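Local atomic coordinates of fusion DH (Streptomyces sp. MJ635-86F5, PDB entry 6K97), a protein that probably catalyses dehydration of polyketide intermediates, as an engineered fusion of the split double hot dog dehydratase domain from cremimycin biosynthesis. Residues E228-D233 and V294-D299; G201-L206 and T216-R221; R209-G214 and E271-P276; A289-V294 and V309-N314. One frame throughout, in Å; residues are numbered along the deposited sequence.

In the fold
All four contacts lie in the C-terminal hot dog half of the fused dehydratase, and they fall into two groups. Contacts 1 and 4 share Val-294 on strand 291-298; their centres are 14 Å apart, and Asp-233 of one forms a salt bridge with Arg-293 of the other. Contacts 2 and 3, with centres about 11 Å apart, interlace along the chain through helix 199-208, strand 211-213 and the turn into strand 220-226. That strand pairs with strand 229-235, which joins contact 2 to contact 1. Contacts 3 and 4 stand farthest apart, at 26 Å between centres. Contact 2 closes before contact 1 opens; contacts 1 and 4 alternate, laying strand 291-298 beside the earlier 229-235.

Contact 1. Residues E228-D233 and V294-D299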
loop_
_atom_site.group_PDB
_atom_site.type_symbol
_atom_site.label_atom_id
_atom_site.label_comp_id
_atom_site.label_asym_id
_atom_site.label_seq_id
_atom_site.Cartn_x
_atom_site.Cartn_y
_atom_site.Cartn_z
ATOM N N GLU A 228 11.133 15.955 -42.534
ATOM C CA GLU A 228 11.383 16.154 -41.111
ATOM C C GLU A 228 11.166 14.856 -40.278
ATOM O O GLU A 228 11.506 14.815 -39.093
ATOM C CB GLU A 228 10.529 17.313 -40.571
ATOM C CG GLU A 228 11.208 18.687 -40.585
ATOM C CD GLU A 228 10.689 19.606 -39.477
ATOM O OE1 GLU A 228 11.493 19.997 -38.603
ATOM O OE2 GLU A 228 9.472 19.917 -39.446
ATOM N N ASP A 229 10.663 13.803 -40.917
ATOM C CA ASP A 229 10.308 12.564 -40.252
ATOM C C ASP A 229 11.421 11.510 -40.147
ATOM O O ASP A 229 12.284 11.416 -41.002
ATOM C CB ASP A 229 9.148 11.930 -41.011
ATOM C CG ASP A 229 7.847 12.691 -40.842
ATOM O OD1 ASP A 229 7.771 13.630 -39.979
ATOM O OD2 ASP A 229 6.887 12.317 -41.564
ATOM N N ILE A 230 11.341 10.657 -39.125
ATOM C CA ILE A 230 12.283 9.573 -38.980
ATOM C C ILE A 230 11.575 8.242 -38.818
ATOM O O ILE A 230 10.551 8.177 -38.179
ATOM C CB ILE A 230 13.158 9.817 -37.765
ATOM C CG1 ILE A 230 13.785 11.215 -37.873
ATOM C CG2 ILE A 230 14.200 8.723 -37.650
ATOM C CD1 ILE A 230 14.219 11.787 -36.549
ATOM N N TYR A 231 12.137 7.191 -39.399
ATOM C CA TYR A 231 11.635 5.831 -39.264
ATOM C C TYR A 231 12.708 4.945 -38.663
ATOM O O TYR A 231 13.847 4.970 -39.122
ATOM C CB TYR A 231 11.266 5.270 -40.629
ATOM C CG TYR A 231 10.118 5.998 -41.272
ATOM C CD1 TYR A 231 10.344 7.118 -42.081
ATOM C CD2 TYR A 231 8.808 5.602 -41.049
ATOM C CE1 TYR A 231 9.296 7.807 -42.662
ATOM C CE2 TYR A 231 7.751 6.297 -41.623
ATOM C CZ TYR A 231 8.009 7.385 -42.444
ATOM O OH TYR A 231 6.961 8.068 -43.022
ATOM N N ALA A 232 12.363 4.157 -37.650
ATOM C CA ALA A 232 13.361 3.390 -36.917
ATOM C C ALA A 232 12.940 1.948 -36.677
ATOM O O ALA A 232 11.797 1.702 -36.283
ATOM C CB ALA A 232 13.589 4.070 -35.587
ATOM N N ASP A 233 13.850 0.999 -36.892
ATOM C CA ASP A 233 13.661 -0.351 -36.399
ATOM C C ASP A 233 14.407 -0.449 -35.071
ATOM O O ASP A 233 15.601 -0.179 -35.006
ATOM C CB ASP A 233 14.186 -1.386 -37.382
ATOM C CG ASP A 233 13.297 -1.552 -38.592
ATOM O OD1 ASP A 233 12.345 -0.761 -38.777
ATOM O OD2 ASP A 233 13.520 -2.505 -39.350
ATOM N N VAL A 294 9.019 2.312 -36.052
ATOM C CA VAL A 294 8.612 3.521 -35.390
ATOM C C VAL A 294 8.605 4.732 -36.309
ATOM O O VAL A 294 9.593 5.028 -36.958
ATOM C CB VAL A 294 9.591 3.782 -34.261
ATOM C CG1 VAL A 294 9.277 5.089 -33.585
ATOM C CG2 VAL A 294 9.514 2.662 -33.259
ATOM N N HIS A 295 7.506 5.452 -36.331
ATOM C CA HIS A 295 7.425 6.702 -37.084
ATOM C C HIS A 295 7.552 7.836 -36.089
ATOM O O HIS A 295 6.720 7.979 -35.177
ATOM C CB HIS A 295 6.086 6.761 -37.848
ATOM C CG HIS A 295 5.939 7.935 -38.768
ATOM N ND1 HIS A 295 4.780 8.174 -39.486
ATOM C CD2 HIS A 295 6.779 8.950 -39.081
ATOM C CE1 HIS A 295 4.920 9.267 -40.216
ATOM N NE2 HIS A 295 6.126 9.754 -39.996
ATOM N N ILE A 296 8.615 8.623 -36.231
ATOM C CA ILE A 296 8.833 9.811 -35.395
ATOM C C ILE A 296 8.612 11.076 -36.187
ATOM O O ILE A 296 9.195 11.215 -37.261
ATOM C CB ILE A 296 10.274 9.840 -34.874
ATOM C CG1 ILE A 296 10.569 8.521 -34.166
ATOM C CG2 ILE A 296 10.497 11.030 -33.916
ATOM C CD1 ILE A 296 12.017 8.316 -33.761
ATOM N N THR A 297 7.777 11.979 -35.681
ATOM C CA THR A 297 7.531 13.318 -36.306
ATOM C C THR A 297 7.753 14.460 -35.301
ATOM O O THR A 297 7.487 14.294 -34.107
ATOM C CB THR A 297 6.094 13.461 -36.837
ATOM O OG1 THR A 297 5.187 13.371 -35.734
ATOM C CG2 THR A 297 5.759 12.323 -37.809
ATOM N N PRO A 298 8.209 15.629 -35.771
ATOM C CA PRO A 298 8.454 16.766 -34.853
ATOM C C PRO A 298 7.164 17.324 -34.305
ATOM O O PRO A 298 6.125 17.165 -34.939
ATOM C CB PRO A 298 9.123 17.790 -35.740
ATOM C CG PRO A 298 8.591 17.493 -37.103
ATOM C CD PRO A 298 8.504 15.996 -37.168
ATOM N N ASP A 299 7.226 17.946 -33.128
ATOM C CA ASP A 299 6.030 18.365 -32.435
ATOM C C ASP A 299 6.219 19.701 -31.741
ATOM O O ASP A 299 5.582 19.986 -30.736
ATOM C CB ASP A 299 5.673 17.321 -31.381
ATOM C CG ASP A 299 4.315 17.539 -30.792
ATOM O OD1 ASP A 299 3.395 17.833 -31.583
ATOM O OD2 ASP A 299 4.149 17.415 -29.550
#
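Tyr-231 and His-295 face each other as a non-hydrogen-bonded pair between the antiparallel strands 229-233 and 294-298, and the pairs beside them carry the reciprocal backbone bonds. Ile-230 N donates to Ile-296 O at 2.9 Å, and Ile-296 N donates back to Ile-230 O at 2.8 Å, both bonds nearly straight. Ala-232 and Val-294 repeat the exchange with more bent geometry, and Val-294 O also takes a CA-H contact from Tyr-231 CA at 3.2 Å. Tyr-231 and His-295 direct their own backbone bonds outward, to Trp-224 and Ser-307 of the flanking strands, so both sides of each strand are served.

The side-chain donor is His-295 NE2, which reaches Asp-229 OD2 at 3.1 Å with an N-H...O angle of 167°. The acceptor lies in the imidazole plane, yet the N-H meets the carboxylate oxygen from above its plane, the two flat groups being turned 74° apart. The other oxygen, Asp-229 OD1, rests against Thr-297 CG2 at 3.2 Å. The imidazole of His-295, whose CG points opposite the backbone N (chi1 -174°), lies alongside the Tyr-231 ring as an offset stack, centroids 4.6 Å apart. Tyr-231 OH sits over one imidazole face, toward the rim. The carboxylate at an edge and the phenol over a face thus fix the turn of the histidine.

Behind these polar groups, Ile-230, Ile-296, Ala-232 and Val-294 form the opposite, apolar face, on which Ala-258 and Ala-261 of helix 252-266 pack. A curved antiparallel sheet laid against one long helix is the hallmark of the hot dog fold.

Contact 2. Residues G201-L206 and T216-R221; sequences GLYARL and TFRGLR. With SO4 (sulfate ion), chain C.
Tyr-203 reaches from helix 199-208 across to Leu-220, and its phenol oxygen ends the tight side of this contact. Leu-220 N donates to Tyr-203 OH at 2.9 Å, near the plane of the ring, while His-260 ND1 holds the same oxygen through a second hydrogen bond. Leu-220 CB presses in at 3.2 Å from Tyr-203 OH, and Leu-202 CD2 meets Leu-220 CD2 at 3.6 Å, the two leucines crossing at about a right angle.

Arg-218 covers one face of the tyrosine. Its CG stands 4.0 Å from the ring centroid, almost exactly over the centre, in a CH-pi contact, and CD lies over the same face.

Farther out the packing gives way to a partly exposed side. A bend at chi3 (-66°) carries the guanidinium off the ring to a sulfate, probably from the crystallisation liquor. NH1 of Arg-218 bonds sulfate O2 at 2.9 Å and NH2 bonds sulfate O4 at 3.2 Å, both nearly straight. NH1 also reaches Tyr-213 O, and Glu-215 N joins in holding the sulfate. One arginine therefore plays two roles: its aliphatic part covers a buried ring, while its charged end offers paired N-H groups that can hold an anion.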
loop_
_atom_site.group_PDB
_atom_site.type_symbol
_atom_site.label_atom_id
_atom_site.label_comp_id
_atom_site.label_asym_id
_atom_site.label_seq_id
_atom_site.Cartn_x
_atom_site.Cartn_y
_atom_site.Cartn_z
ATOM N N GLY A 201 27.397 4.552 -35.698
ATOM C CA GLY A 201 27.931 5.913 -35.698
ATOM C C GLY A 201 27.137 6.900 -34.846
ATOM O O GLY A 201 27.721 7.739 -34.109
ATOM N N LEU A 202 25.807 6.792 -34.890
ATOM C CA LEU A 202 24.988 7.619 -33.992
ATOM C C LEU A 202 25.321 7.329 -32.498
ATOM O O LEU A 202 25.521 8.270 -31.674
ATOM C CB LEU A 202 23.517 7.368 -34.246
ATOM C CG LEU A 202 22.575 8.123 -33.310
ATOM C CD1 LEU A 202 22.687 9.622 -33.541
ATOM C CD2 LEU A 202 21.180 7.649 -33.540
ATOM N N TYR A 203 25.376 6.042 -32.140
ATOM C CA TYR A 203 25.676 5.683 -30.754
ATOM C C TYR A 203 27.054 6.159 -30.329
ATOM O O TYR A 203 27.213 6.627 -29.203
ATOM C CB TYR A 203 25.498 4.204 -30.526
ATOM C CG TYR A 203 24.077 3.780 -30.322
ATOM C CD1 TYR A 203 23.318 4.326 -29.334
ATOM C CD2 TYR A 203 23.491 2.816 -31.124
ATOM C CE1 TYR A 203 22.012 3.940 -29.135
ATOM C CE2 TYR A 203 22.171 2.438 -30.954
ATOM C CZ TYR A 203 21.439 2.991 -29.941
ATOM O OH TYR A 203 20.114 2.588 -29.715
ATOM N N ALA A 204 28.042 6.139 -31.230
ATOM C CA ALA A 204 29.372 6.687 -30.866
ATOM C C ALA A 204 29.334 8.183 -30.533
ATOM O O ALA A 204 29.927 8.632 -29.564
ATOM C CB ALA A 204 30.373 6.408 -31.946
ATOM N N ARG A 205 28.644 8.966 -31.346
ATOM C CA ARG A 205 28.520 10.410 -31.100
ATOM C C ARG A 205 27.701 10.708 -29.819
ATOM O O ARG A 205 28.031 11.587 -28.999
ATOM C CB ARG A 205 27.922 11.071 -32.365
ATOM C CG ARG A 205 28.960 11.157 -33.487
ATOM C CD ARG A 205 28.387 11.807 -34.744
ATOM N NE ARG A 205 27.531 10.887 -35.499
ATOM C CZ ARG A 205 27.943 10.018 -36.417
ATOM N NH1 ARG A 205 29.210 9.869 -36.739
ATOM N NH2 ARG A 205 27.055 9.270 -37.012
ATOM N N LEU A 206 26.648 9.941 -29.600
ATOM C CA LEU A 206 25.910 10.096 -28.377
ATOM C C LEU A 206 26.784 9.817 -27.131
ATOM O O LEU A 206 26.720 10.551 -26.108
ATOM C CB LEU A 206 24.707 9.209 -28.435
ATOM C CG LEU A 206 23.644 9.631 -29.462
ATOM C CD1 LEU A 206 22.504 8.604 -29.464
ATOM C CD2 LEU A 206 23.078 11.009 -29.140
ATOM N N THR A 216 22.240 -3.359 -23.571
ATOM C CA THR A 216 20.787 -3.480 -23.520
ATOM C C THR A 216 20.035 -2.285 -24.082
ATOM O O THR A 216 18.883 -2.423 -24.541
ATOM C CB THR A 216 20.258 -3.653 -22.091
ATOM O OG1 THR A 216 20.926 -4.739 -21.449
ATOM C CG2 THR A 216 18.758 -3.966 -22.161
ATOM N N PHE A 217 20.654 -1.105 -23.972
ATOM C CA PHE A 217 20.039 0.125 -24.422
ATOM C C PHE A 217 20.534 0.578 -25.760
ATOM O O PHE A 217 20.204 1.642 -26.178
ATOM C CB PHE A 217 20.194 1.234 -23.383
ATOM C CG PHE A 217 19.268 1.075 -22.228
ATOM C CD1 PHE A 217 19.536 0.136 -21.239
ATOM C CD2 PHE A 217 18.106 1.804 -22.152
ATOM C CE1 PHE A 217 18.672 -0.057 -20.193
ATOM C CE2 PHE A 217 17.223 1.605 -21.116
ATOM C CZ PHE A 217 17.515 0.670 -20.125
ATOM N N ARG A 218 21.264 -0.248 -26.481
ATOM C CA ARG A 218 21.652 0.117 -27.849
ATOM C C ARG A 218 20.726 -0.665 -28.772
ATOM O O ARG A 218 21.165 -1.514 -29.527
ATOM C CB ARG A 218 23.102 -0.226 -28.126
ATOM C CG ARG A 218 24.081 0.674 -27.428
ATOM C CD ARG A 218 25.404 0.742 -28.170
ATOM N NE ARG A 218 26.054 -0.560 -28.136
ATOM C CZ ARG A 218 26.823 -1.009 -27.139
ATOM N NH1 ARG A 218 27.038 -0.304 -26.028
ATOM N NH2 ARG A 218 27.346 -2.222 -27.211
ATOM N N GLY A 219 19.440 -0.354 -28.706
ATOM C CA GLY A 219 18.408 -1.097 -29.418
ATOM C C GLY A 219 18.001 -0.551 -30.764
ATOM O O GLY A 219 17.289 -1.202 -31.487
ATOM N N LEU A 220 18.507 0.620 -31.143
ATOM C CA LEU A 220 18.260 1.149 -32.489
ATOM C C LEU A 220 19.067 0.364 -33.531
ATOM O O LEU A 220 20.216 0.620 -33.688
ATOM C CB LEU A 220 18.591 2.648 -32.533
ATOM C CG LEU A 220 18.403 3.378 -33.868
ATOM C CD1 LEU A 220 16.954 3.407 -34.291
ATOM C CD2 LEU A 220 18.942 4.808 -33.835
ATOM N N ARG A 221 18.454 -0.562 -34.251
ATOM C CA ARG A 221 19.156 -1.372 -35.261
ATOM C C ARG A 221 19.325 -0.679 -36.645
ATOM O O ARG A 221 20.262 -0.988 -37.356
ATOM C CB ARG A 221 18.446 -2.737 -35.517
ATOM C CG ARG A 221 18.313 -3.816 -34.428
ATOM C CD ARG A 221 19.181 -3.887 -33.161
ATOM N NE ARG A 221 20.544 -3.416 -33.259
ATOM C CZ ARG A 221 21.351 -3.261 -32.207
ATOM N NH1 ARG A 221 20.936 -3.573 -30.978
ATOM N NH2 ARG A 221 22.589 -2.808 -32.389
HETATM S S SO4 C . 28.809 -2.576 -23.494
HETATM O O1 SO4 C . 27.592 -2.901 -22.684
HETATM O O2 SO4 C . 28.802 -1.144 -23.879
HETATM O O3 SO4 C . 30.022 -2.805 -22.661
HETATM O O4 SO4 C . 28.900 -3.412 -24.737
#

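Contact 3. Residues R209-G214 and E271-P276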
loop_
_atom_site.group_PDB
_atom_site.type_symbol
_atom_site.label_atom_id
_atom_site.label_comp_id
_atom_site.label_asym_id
_atom_site.label_seq_id
_atom_site.Cartn_x
_atom_site.Cartn_y
_atom_site.Cartn_z
ATOM N N ARG A 209 28.918 12.598 -26.024
ATOM C CA ARG A 209 28.197 13.654 -25.315
ATOM C C ARG A 209 27.762 13.267 -23.910
ATOM O O ARG A 209 27.158 14.086 -23.238
ATOM C CB ARG A 209 26.907 13.999 -26.083
ATOM C CG ARG A 209 27.053 14.303 -27.580
ATOM C CD ARG A 209 27.484 15.730 -27.826
ATOM N NE ARG A 209 26.409 16.682 -27.564
ATOM C CZ ARG A 209 25.746 17.394 -28.480
ATOM N NH1 ARG A 209 24.821 18.258 -28.064
ATOM N NH2 ARG A 209 25.988 17.270 -29.781
ATOM N N GLY A 210 27.968 12.009 -23.505
ATOM C CA GLY A 210 27.532 11.535 -22.205
ATOM C C GLY A 210 26.381 10.517 -22.153
ATOM O O GLY A 210 25.970 10.090 -21.069
ATOM N N PHE A 211 25.832 10.162 -23.304
ATOM C CA PHE A 211 24.837 9.116 -23.359
ATOM C C PHE A 211 25.558 7.766 -23.446
ATOM O O PHE A 211 25.814 7.254 -24.528
ATOM C CB PHE A 211 23.912 9.306 -24.568
ATOM C CG PHE A 211 23.143 10.599 -24.552
ATOM C CD1 PHE A 211 21.918 10.689 -23.911
ATOM C CD2 PHE A 211 23.632 11.720 -25.179
ATOM C CE1 PHE A 211 21.207 11.887 -23.881
ATOM C CE2 PHE A 211 22.934 12.915 -25.145
ATOM C CZ PHE A 211 21.715 13.005 -24.494
ATOM N N GLN A 212 25.900 7.206 -22.301
ATOM C CA GLN A 212 26.731 6.028 -22.281
ATOM C C GLN A 212 25.891 4.762 -22.234
ATOM O O GLN A 212 25.830 4.077 -21.223
ATOM C CB GLN A 212 27.670 6.102 -21.094
ATOM C CG GLN A 212 28.623 7.285 -21.232
ATOM C CD GLN A 212 29.010 7.987 -19.938
ATOM O OE1 GLN A 212 28.376 7.854 -18.892
ATOM N NE2 GLN A 212 30.031 8.801 -20.042
ATOM N N TYR A 213 25.256 4.449 -23.348
ATOM C CA TYR A 213 24.341 3.334 -23.420
ATOM C C TYR A 213 25.115 2.013 -23.546
ATOM O O TYR A 213 25.814 1.806 -24.526
ATOM C CB TYR A 213 23.413 3.501 -24.615
ATOM C CG TYR A 213 22.488 4.729 -24.524
ATOM C CD1 TYR A 213 21.611 4.899 -23.442
ATOM C CD2 TYR A 213 22.423 5.659 -25.572
ATOM C CE1 TYR A 213 20.749 5.986 -23.384
ATOM C CE2 TYR A 213 21.551 6.701 -25.537
ATOM C CZ TYR A 213 20.726 6.877 -24.418
ATOM O OH TYR A 213 19.894 7.945 -24.363
ATOM N N GLY A 214 24.956 1.118 -22.561
ATOM C CA GLY A 214 25.449 -0.235 -22.700
ATOM C C GLY A 214 24.554 -1.063 -23.621
ATOM O O GLY A 214 23.604 -0.564 -24.229
ATOM N N GLU A 271 24.608 22.241 -27.018
ATOM C CA GLU A 271 25.683 22.034 -26.078
ATOM C C GLU A 271 25.064 21.124 -25.010
ATOM O O GLU A 271 23.871 21.242 -24.706
ATOM C CB GLU A 271 26.143 23.409 -25.541
ATOM C CG GLU A 271 27.561 23.488 -25.017
ATOM C CD GLU A 271 28.618 23.284 -26.086
ATOM O OE1 GLU A 271 28.847 24.193 -26.923
ATOM O OE2 GLU A 271 29.257 22.216 -26.058
ATOM N N GLY A 272 25.835 20.180 -24.487
ATOM C CA GLY A 272 25.315 19.294 -23.412
ATOM C C GLY A 272 24.102 18.367 -23.654
ATOM O O GLY A 272 23.842 17.919 -24.750
ATOM N N LEU A 273 23.405 18.035 -22.579
ATOM C CA LEU A 273 22.569 16.872 -22.556
ATOM C C LEU A 273 21.174 17.285 -22.503
ATOM O O LEU A 273 20.838 18.304 -21.922
ATOM C CB LEU A 273 22.800 16.035 -21.317
ATOM C CG LEU A 273 24.198 15.472 -21.166
ATOM C CD1 LEU A 273 24.478 15.199 -19.699
ATOM C CD2 LEU A 273 24.359 14.229 -22.012
ATOM N N PHE A 274 20.361 16.418 -23.076
ATOM C CA PHE A 274 18.937 16.611 -23.265
ATOM C C PHE A 274 18.303 15.307 -22.935
ATOM O O PHE A 274 18.686 14.288 -23.490
ATOM C CB PHE A 274 18.640 16.984 -24.709
ATOM C CG PHE A 274 18.797 18.466 -25.002
ATOM C CD1 PHE A 274 20.018 18.991 -25.405
ATOM C CD2 PHE A 274 17.705 19.337 -24.880
ATOM C CE1 PHE A 274 20.166 20.342 -25.695
ATOM C CE2 PHE A 274 17.845 20.702 -25.157
ATOM C CZ PHE A 274 19.090 21.208 -25.559
ATOM N N LEU A 275 17.386 15.325 -21.983
ATOM C CA LEU A 275 16.641 14.141 -21.551
ATOM C C LEU A 275 15.134 14.387 -21.604
ATOM O O LEU A 275 14.691 15.543 -21.536
ATOM C CB LEU A 275 16.978 13.819 -20.094
ATOM C CG LEU A 275 18.407 13.404 -19.766
ATOM C CD1 LEU A 275 18.564 13.182 -18.261
ATOM C CD2 LEU A 275 18.805 12.162 -20.559
ATOM N N PRO A 276 14.343 13.302 -21.664
ATOM C CA PRO A 276 12.905 13.435 -21.573
ATOM C C PRO A 276 12.516 13.969 -20.239
ATOM O O PRO A 276 13.117 13.588 -19.255
ATOM C CB PRO A 276 12.390 11.997 -21.743
ATOM C CG PRO A 276 13.448 11.324 -22.574
ATOM C CD PRO A 276 14.746 11.935 -22.067
#
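Arg-209 and Gly-272 bring the two backbones closest, with CA atoms 6.6 Å apart, while the weakly bonded strand 211-213 and strand 273-276 run at 60° to each other and are joined by side chains. In the C-terminal hot dog half, this joins the turn after helix 199-208 to the start of strand 273-284. The helix closes in a Schellman motif at Gly-210, whose phi of 111° would jam a side chain against the preceding carbonyl; a CB there would also crowd Leu-273 CD2.

Phe-211 carries most of the apolar contact. Its CG lies beside the backbone N (chi1 -61°), which turns the ring toward Leu-273 and Leu-275, whose CD2 methyls lie on the same side of its plane. Leu-273 CD2 sits over that face, 4.0 Å from the ring centroid, offset toward the rim. Phe-274 O meets the ring edge, 3.4 Å from Phe-211 CZ, and Leu-275 CD2 approaches Phe-211 CE1 obliquely at 4.1 Å. Leu-206 and Leu-267 pack on the same phenylalanine, as does Ile-67 from the other hot dog of the engineered fusion. Replacing Phe-211 by an alanine would probably leave the two leucine methyls without their aromatic surface and open a gap under strand 273-284.

The polar link is slight. Arg-209, its chain folded at chi2 and chi3, points NH1 at Gly-272 O in a weak hydrogen bond of 3.5 Å. Nearer the helix end, Leu-273 CD2 lies 3.1 Å from Arg-209 O.

Contact 4. Residues A289-V294 and V309-N314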
loop_
_atom_site.group_PDB
_atom_site.type_symbol
_atom_site.label_atom_id
_atom_site.label_comp_id
_atom_site.label_asym_id
_atom_site.label_seq_id
_atom_site.Cartn_x
_atom_site.Cartn_y
_atom_site.Cartn_z
ATOM N N ALA A 289 5.405 -6.292 -26.971
ATOM C CA ALA A 289 6.115 -6.288 -28.247
ATOM C C ALA A 289 7.614 -6.514 -28.076
ATOM O O ALA A 289 8.203 -5.990 -27.140
ATOM C CB ALA A 289 5.885 -5.004 -28.998
ATOM N N LYS A 290 8.211 -7.326 -28.963
ATOM C CA LYS A 290 9.643 -7.616 -28.879
ATOM C C LYS A 290 10.457 -6.697 -29.771
ATOM O O LYS A 290 11.625 -6.432 -29.506
ATOM C CB LYS A 290 9.924 -9.081 -29.158
ATOM C CG LYS A 290 10.082 -9.476 -30.601
ATOM C CD LYS A 290 10.679 -10.877 -30.669
ATOM C CE LYS A 290 11.304 -11.163 -32.027
ATOM N NZ LYS A 290 12.616 -11.826 -31.817
ATOM N N SER A 291 9.805 -6.162 -30.798
ATOM C CA SER A 291 10.433 -5.158 -31.641
ATOM C C SER A 291 9.406 -4.213 -32.258
ATOM O O SER A 291 8.214 -4.479 -32.214
ATOM C CB SER A 291 11.275 -5.836 -32.723
ATOM O OG SER A 291 10.482 -6.462 -33.659
ATOM N N LEU A 292 9.897 -3.128 -32.842
ATOM C CA LEU A 292 9.050 -2.052 -33.310
ATOM C C LEU A 292 9.571 -1.344 -34.552
ATOM O O LEU A 292 10.765 -1.170 -34.709
ATOM C CB LEU A 292 8.930 -1.022 -32.209
ATOM C CG LEU A 292 8.287 -1.412 -30.868
ATOM C CD1 LEU A 292 8.249 -0.169 -30.024
ATOM C CD2 LEU A 292 6.869 -1.909 -30.995
ATOM N N ARG A 293 8.658 -0.976 -35.449
ATOM C CA ARG A 293 8.919 -0.037 -36.511
ATOM C C ARG A 293 8.237 1.240 -36.087
ATOM O O ARG A 293 7.021 1.269 -35.822
ATOM C CB ARG A 293 8.363 -0.511 -37.855
ATOM C CG ARG A 293 8.914 -1.869 -38.322
ATOM C CD ARG A 293 8.794 -2.034 -39.840
ATOM N NE ARG A 293 9.293 -0.813 -40.515
ATOM C CZ ARG A 293 10.474 -0.659 -41.092
ATOM N NH1 ARG A 293 11.350 -1.653 -41.158
ATOM N NH2 ARG A 293 10.766 0.514 -41.624
ATOM N N VAL A 294 9.019 2.312 -36.052
ATOM C CA VAL A 294 8.612 3.521 -35.390
ATOM C C VAL A 294 8.605 4.732 -36.309
ATOM O O VAL A 294 9.593 5.028 -36.958
ATOM C CB VAL A 294 9.591 3.782 -34.261
ATOM C CG1 VAL A 294 9.277 5.089 -33.585
ATOM C CG2 VAL A 294 9.514 2.662 -33.259
ATOM N N VAL A 309 4.275 0.217 -34.858
ATOM C CA VAL A 309 3.678 -1.075 -35.098
ATOM C C VAL A 309 4.762 -2.141 -34.830
ATOM O O VAL A 309 5.939 -1.797 -34.667
ATOM C CB VAL A 309 3.140 -1.162 -36.553
ATOM C CG1 VAL A 309 2.184 -0.008 -36.848
ATOM C CG2 VAL A 309 4.290 -1.144 -37.572
ATOM N N ASP A 310 4.368 -3.412 -34.680
ATOM C CA ASP A 310 5.315 -4.493 -34.415
ATOM C C ASP A 310 5.697 -5.089 -35.759
ATOM O O ASP A 310 5.258 -4.584 -36.795
ATOM C CB ASP A 310 4.716 -5.544 -33.469
ATOM C CG ASP A 310 3.456 -6.260 -34.048
ATOM O OD1 ASP A 310 3.106 -6.076 -35.256
ATOM O OD2 ASP A 310 2.798 -6.995 -33.249
ATOM N N ALA A 311 6.485 -6.161 -35.770
ATOM C CA ALA A 311 7.019 -6.723 -37.031
ATOM C C ALA A 311 5.944 -7.270 -37.982
ATOM O O ALA A 311 6.211 -7.431 -39.164
ATOM C CB ALA A 311 8.058 -7.816 -36.748
ATOM N N ALA A 312 4.741 -7.552 -37.473
ATOM C CA ALA A 312 3.589 -7.936 -38.336
ATOM C C ALA A 312 2.668 -6.755 -38.741
ATOM O O ALA A 312 1.676 -6.976 -39.394
ATOM C CB ALA A 312 2.760 -8.990 -37.635
ATOM N N GLY A 313 2.975 -5.523 -38.323
ATOM C CA GLY A 313 2.107 -4.386 -38.622
ATOM C C GLY A 313 0.964 -4.123 -37.638
ATOM O O GLY A 313 0.193 -3.217 -37.848
ATOM N N ASN A 314 0.832 -4.891 -36.563
ATOM C CA ASN A 314 -0.115 -4.543 -35.541
ATOM C C ASN A 314 0.353 -3.267 -34.877
ATOM O O ASN A 314 1.537 -3.115 -34.554
ATOM C CB ASN A 314 -0.199 -5.634 -34.456
ATOM C CG ASN A 314 -0.461 -7.030 -35.017
ATOM O OD1 ASN A 314 -1.467 -7.292 -35.716
ATOM N ND2 ASN A 314 0.437 -7.951 -34.693
#
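Arg-293 and Val-309 form a hydrogen-bonded antiparallel pair, and their two backbone bonds account for the polar exchange across this contact. Arg-293 N donates to Val-309 O at 2.9 Å, and Val-309 N answers to Arg-293 O at 3.1 Å. Val-309 O is met as well by Leu-292 CA, in a CA-H...O contact of 3.4 Å.

Beyond Val-309 the bonding turns inward. Residues Asp-310 to Gly-313 make a type I turn with a G1 bulge: Gly-313 N binds Asp-310 O, and Asp-310 N binds Asn-314 O at 2.8 Å. The Asp-310 side chain reinforces this loop. Its CG sits between the backbone N and the carbonyl carbon (chi1 62°), which folds the carboxylate back over the turn; there OD2 receives Asn-314 ND2 at 2.9 Å on its syn lone pair, and OD1 receives Asn-314 N from above the carboxylate plane. If an alanine stood at Asp-310, the Asn-314 amide would probably lose its mate and be set free to turn.

Apolar packing is modest. Arg-293 CB touches Val-309 CG2 at 4.1 Å, while the charged end of that arginine goes to Asp-233 in a salt bridge. Ser-291 OG makes a loose van der Waals approach to Ala-311 CB.

The turn links strand 303-309 to strand 315-327, where Val-316 meets Asp-310 and Leu-292. Strand 291-298 is flanked by strands 303-309 and 229-235, and Leu-292 packs on Leu-254 of helix 252-266.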